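Local coordinates for giding protein-mglB (Thermus thermophilus, PDB 1J3W) that probably acts as a molecular adaptor and guanine-nucleotide exchange factor linked to gliding motility, at residues R15-T27 and V118-I132. Sequence-based numbering, arbitrary orientation.
Sequences RAVEVLEETLRET and VKLHGKRASEALARI
Val19 lies as a knob in the hole formed by Ala125, Ala128, Leu129 and Ile132, its CG1 resting 3.7 Å from Ala125 CB. With CG1 anti to the backbone N (chi1 173°), the other methyl, CG2, is directed at Ile132 and meets CD1 of that residue tip to tip. On the side facing the sheet, Leu129 packs CD2 on Ala16 CB at 3.8 Å and crosses Leu20 at about a right angle; Leu20 and Leu129 also touch Leu105 of strand 103-109. The segments 15-27 and 118-132 run antiparallel (168°), axes 9.1 Å apart, as the first and last helices laid side by side on one face of the Roadblock/LC7 sheet. Toward the C-terminal end of 15-27 the chemistry turns polar. Glu26 is bent at chi2 (-83°), which brings its carboxylate, OE1 foremost, over one face of the His121 ring, the planes 13° apart, while its CB makes a CH-pi contact 3.6 Å from the ring centroid. Thr23 OG1 donates to Val19 O at 2.7 Å and accepts from a water whose oxygen lies 2.8 Å from both Thr23 OG1 and His121 O. Direct contacts between the helices are therefore mainly apolar, with a water bridging Thr23 to the facing backbone.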
# COMPACT_ATOMS: atom_id res chain seq x y z
N ARG B 15 8.92 -29.62 -10.47
CA ARG B 15 7.67 -29.97 -9.80
C ARG B 15 6.75 -28.75 -9.78
O ARG B 15 5.54 -28.87 -10.00
CB ARG B 15 7.94 -30.46 -8.38
CG ARG B 15 8.77 -31.74 -8.30
CD ARG B 15 8.09 -32.92 -8.99
NE ARG B 15 8.26 -32.93 -10.44
CZ ARG B 15 9.42 -33.15 -11.06
NH1 ARG B 15 10.52 -33.39 -10.37
NH2 ARG B 15 9.47 -33.15 -12.39
N ALA B 16 7.33 -27.58 -9.53
CA ALA B 16 6.55 -26.34 -9.48
C ALA B 16 5.96 -26.03 -10.84
O ALA B 16 4.78 -25.68 -10.96
CB ALA B 16 7.42 -25.19 -9.01
N VAL B 17 6.79 -26.13 -11.88
CA VAL B 17 6.32 -25.86 -13.23
C VAL B 17 5.18 -26.79 -13.62
O VAL B 17 4.22 -26.37 -14.26
CB VAL B 17 7.48 -25.99 -14.24
CG1 VAL B 17 6.94 -26.13 -15.64
CG2 VAL B 17 8.38 -24.77 -14.14
N GLU B 18 5.29 -28.06 -13.25
CA GLU B 18 4.25 -29.03 -13.55
C GLU B 18 2.93 -28.59 -12.92
O GLU B 18 1.87 -28.68 -13.55
CB GLU B 18 4.67 -30.42 -13.07
CG GLU B 18 5.53 -31.15 -14.08
CD GLU B 18 6.40 -32.22 -13.45
OE1 GLU B 18 5.98 -32.80 -12.42
OE2 GLU B 18 7.50 -32.49 -13.99
N VAL B 19 2.99 -28.11 -11.68
CA VAL B 19 1.79 -27.65 -11.00
C VAL B 19 1.20 -26.47 -11.78
O VAL B 19 -0.01 -26.42 -12.02
CB VAL B 19 2.07 -27.19 -9.56
CG1 VAL B 19 0.82 -26.56 -8.96
CG2 VAL B 19 2.52 -28.37 -8.71
N LEU B 20 2.05 -25.53 -12.19
CA LEU B 20 1.57 -24.36 -12.92
C LEU B 20 0.92 -24.75 -14.24
O LEU B 20 -0.15 -24.24 -14.58
CB LEU B 20 2.71 -23.37 -13.17
CG LEU B 20 3.35 -22.75 -11.93
CD1 LEU B 20 4.46 -21.81 -12.37
CD2 LEU B 20 2.32 -21.99 -11.10
N GLU B 21 1.55 -25.66 -14.98
CA GLU B 21 1.01 -26.11 -16.25
C GLU B 21 -0.34 -26.80 -16.08
O GLU B 21 -1.28 -26.54 -16.83
CB GLU B 21 2.00 -27.06 -16.93
CG GLU B 21 3.26 -26.36 -17.42
CD GLU B 21 4.34 -27.33 -17.88
OE1 GLU B 21 5.31 -26.87 -18.52
OE2 GLU B 21 4.22 -28.54 -17.59
N GLU B 22 -0.42 -27.69 -15.10
CA GLU B 22 -1.66 -28.42 -14.84
C GLU B 22 -2.76 -27.45 -14.42
O GLU B 22 -3.92 -27.59 -14.83
CB GLU B 22 -1.44 -29.46 -13.74
CG GLU B 22 -0.45 -30.55 -14.13
CD GLU B 22 -0.08 -31.44 -12.96
OE1 GLU B 22 0.69 -32.40 -13.16
OE2 GLU B 22 -0.55 -31.18 -11.83
N THR B 23 -2.41 -26.46 -13.61
CA THR B 23 -3.39 -25.49 -13.14
C THR B 23 -3.96 -24.67 -14.30
O THR B 23 -5.15 -24.37 -14.32
CB THR B 23 -2.76 -24.58 -12.07
OG1 THR B 23 -2.28 -25.40 -10.99
CG2 THR B 23 -3.79 -23.60 -11.51
N LEU B 24 -3.12 -24.33 -15.27
CA LEU B 24 -3.61 -23.58 -16.43
C LEU B 24 -4.64 -24.43 -17.18
O LEU B 24 -5.69 -23.94 -17.57
CB LEU B 24 -2.46 -23.21 -17.36
CG LEU B 24 -1.51 -22.13 -16.85
CD1 LEU B 24 -0.31 -22.04 -17.76
CD2 LEU B 24 -2.23 -20.78 -16.79
N ARG B 25 -4.33 -25.71 -17.37
CA ARG B 25 -5.24 -26.60 -18.08
C ARG B 25 -6.57 -26.80 -17.35
O ARG B 25 -7.64 -26.80 -17.97
CB ARG B 25 -4.57 -27.96 -18.32
CG ARG B 25 -3.47 -27.93 -19.36
CD ARG B 25 -3.04 -29.34 -19.75
NE ARG B 25 -2.19 -29.98 -18.74
CZ ARG B 25 -0.92 -29.65 -18.52
NH1 ARG B 25 -0.34 -28.69 -19.23
NH2 ARG B 25 -0.23 -30.29 -17.58
N GLU B 26 -6.51 -26.95 -16.03
CA GLU B 26 -7.71 -27.18 -15.23
C GLU B 26 -8.59 -25.95 -15.05
O GLU B 26 -9.81 -26.08 -14.91
CB GLU B 26 -7.32 -27.70 -13.84
CG GLU B 26 -6.63 -29.05 -13.83
CD GLU B 26 -7.61 -30.21 -13.88
OE1 GLU B 26 -8.81 -29.98 -14.12
OE2 GLU B 26 -7.16 -31.36 -13.68
N THR B 27 -7.98 -24.77 -15.05
CA THR B 27 -8.72 -23.53 -14.81
C THR B 27 -9.13 -22.74 -16.03
O THR B 27 -10.13 -22.03 -16.00
CB THR B 27 -7.90 -22.56 -13.93
OG1 THR B 27 -6.70 -22.19 -14.62
CG2 THR B 27 -7.56 -23.19 -12.59
N VAL B 118 -11.12 -21.67 -11.19
CA VAL B 118 -9.93 -20.92 -10.80
C VAL B 118 -9.66 -21.07 -9.31
O VAL B 118 -8.53 -21.35 -8.90
CB VAL B 118 -10.10 -19.41 -11.14
CG1 VAL B 118 -8.97 -18.61 -10.52
CG2 VAL B 118 -10.10 -19.22 -12.65
N LYS B 119 -10.69 -20.91 -8.49
CA LYS B 119 -10.53 -21.00 -7.05
C LYS B 119 -10.28 -22.42 -6.56
O LYS B 119 -9.47 -22.65 -5.66
CB LYS B 119 -11.74 -20.40 -6.35
CG LYS B 119 -11.97 -18.95 -6.75
CD LYS B 119 -12.93 -18.24 -5.83
CE LYS B 119 -12.31 -18.01 -4.46
NZ LYS B 119 -13.26 -17.31 -3.56
N LEU B 120 -10.98 -23.38 -7.16
CA LEU B 120 -10.82 -24.79 -6.79
C LEU B 120 -9.41 -25.27 -7.07
O LEU B 120 -8.68 -25.70 -6.17
CB LEU B 120 -11.82 -25.65 -7.56
CG LEU B 120 -11.71 -27.17 -7.39
CD1 LEU B 120 -11.97 -27.52 -5.94
CD2 LEU B 120 -12.70 -27.88 -8.30
N HIS B 121 -9.00 -25.19 -8.33
CA HIS B 121 -7.68 -25.66 -8.71
C HIS B 121 -6.57 -24.71 -8.28
O HIS B 121 -5.43 -25.12 -8.09
CB HIS B 121 -7.67 -25.92 -10.22
CG HIS B 121 -8.64 -26.98 -10.63
ND1 HIS B 121 -8.41 -28.32 -10.42
CD2 HIS B 121 -9.88 -26.89 -11.17
CE1 HIS B 121 -9.46 -29.02 -10.80
NE2 HIS B 121 -10.37 -28.17 -11.27
N GLY B 122 -6.92 -23.43 -8.10
CA GLY B 122 -5.95 -22.47 -7.63
C GLY B 122 -5.56 -22.82 -6.20
O GLY B 122 -4.39 -22.75 -5.84
N LYS B 123 -6.54 -23.19 -5.39
CA LYS B 123 -6.27 -23.56 -4.00
C LYS B 123 -5.42 -24.83 -3.95
O LYS B 123 -4.49 -24.94 -3.15
CB LYS B 123 -7.59 -23.78 -3.24
CG LYS B 123 -7.41 -24.23 -1.80
CD LYS B 123 -6.59 -23.24 -0.98
CE LYS B 123 -7.30 -21.91 -0.83
NZ LYS B 123 -6.49 -20.95 -0.02
N ARG B 124 -5.74 -25.80 -4.81
CA ARG B 124 -4.96 -27.03 -4.83
C ARG B 124 -3.52 -26.72 -5.24
O ARG B 124 -2.57 -27.28 -4.69
CB ARG B 124 -5.57 -28.03 -5.79
CG ARG B 124 -6.91 -28.58 -5.34
CD ARG B 124 -7.50 -29.52 -6.36
NE ARG B 124 -8.72 -30.14 -5.87
CZ ARG B 124 -9.50 -30.93 -6.60
NH1 ARG B 124 -9.18 -31.20 -7.86
NH2 ARG B 124 -10.61 -31.45 -6.07
N ALA B 125 -3.37 -25.81 -6.19
CA ALA B 125 -2.04 -25.45 -6.65
C ALA B 125 -1.22 -24.76 -5.57
O ALA B 125 -0.04 -25.06 -5.38
CB ALA B 125 -2.14 -24.55 -7.88
N SER B 126 -1.84 -23.82 -4.85
CA SER B 126 -1.11 -23.11 -3.82
C SER B 126 -0.62 -24.06 -2.73
O SER B 126 0.49 -23.90 -2.23
CB SER B 126 -1.97 -21.99 -3.21
OG SER B 126 -3.10 -22.51 -2.53
N GLU B 127 -1.42 -25.05 -2.38
CA GLU B 127 -0.99 -26.00 -1.36
C GLU B 127 0.16 -26.86 -1.88
O GLU B 127 1.13 -27.13 -1.16
CB GLU B 127 -2.12 -26.93 -0.93
CG GLU B 127 -1.61 -28.02 -0.01
CD GLU B 127 -2.66 -29.03 0.36
OE1 GLU B 127 -3.27 -29.62 -0.56
OE2 GLU B 127 -2.87 -29.24 1.57
N ALA B 128 0.05 -27.30 -3.13
CA ALA B 128 1.10 -28.13 -3.72
C ALA B 128 2.40 -27.34 -3.78
O ALA B 128 3.48 -27.87 -3.49
CB ALA B 128 0.69 -28.58 -5.11
N LEU B 129 2.31 -26.07 -4.16
CA LEU B 129 3.49 -25.23 -4.27
C LEU B 129 4.07 -24.90 -2.90
O LEU B 129 5.28 -24.71 -2.77
CB LEU B 129 3.15 -23.95 -5.03
CG LEU B 129 2.86 -24.19 -6.51
CD1 LEU B 129 2.09 -23.03 -7.11
CD2 LEU B 129 4.18 -24.40 -7.25
N ALA B 130 3.21 -24.84 -1.89
CA ALA B 130 3.67 -24.56 -0.53
C ALA B 130 4.61 -25.69 -0.10
O ALA B 130 5.66 -25.44 0.50
CB ALA B 130 2.48 -24.47 0.42
N ARG B 131 4.23 -26.92 -0.41
CA ARG B 131 5.04 -28.08 -0.05
C ARG B 131 6.36 -28.10 -0.82
O ARG B 131 7.41 -28.44 -0.26
CB ARG B 131 4.28 -29.38 -0.31
CG ARG B 131 3.10 -29.60 0.62
CD ARG B 131 2.71 -31.07 0.65
NE ARG B 131 1.67 -31.34 1.64
CZ ARG B 131 1.29 -32.56 2.02
NH1 ARG B 131 1.87 -33.63 1.50
NH2 ARG B 131 0.34 -32.71 2.93
N ILE B 132 6.30 -27.75 -2.09
CA ILE B 132 7.49 -27.73 -2.94
C ILE B 132 8.47 -26.65 -2.49
O ILE B 132 9.68 -26.88 -2.41
CB ILE B 132 7.11 -27.47 -4.41
CG1 ILE B 132 6.22 -28.60 -4.93
CG2 ILE B 132 8.37 -27.34 -5.27
CD1 ILE B 132 5.66 -28.36 -6.32
O HOH W 1 -4.25 -27.04 -9.81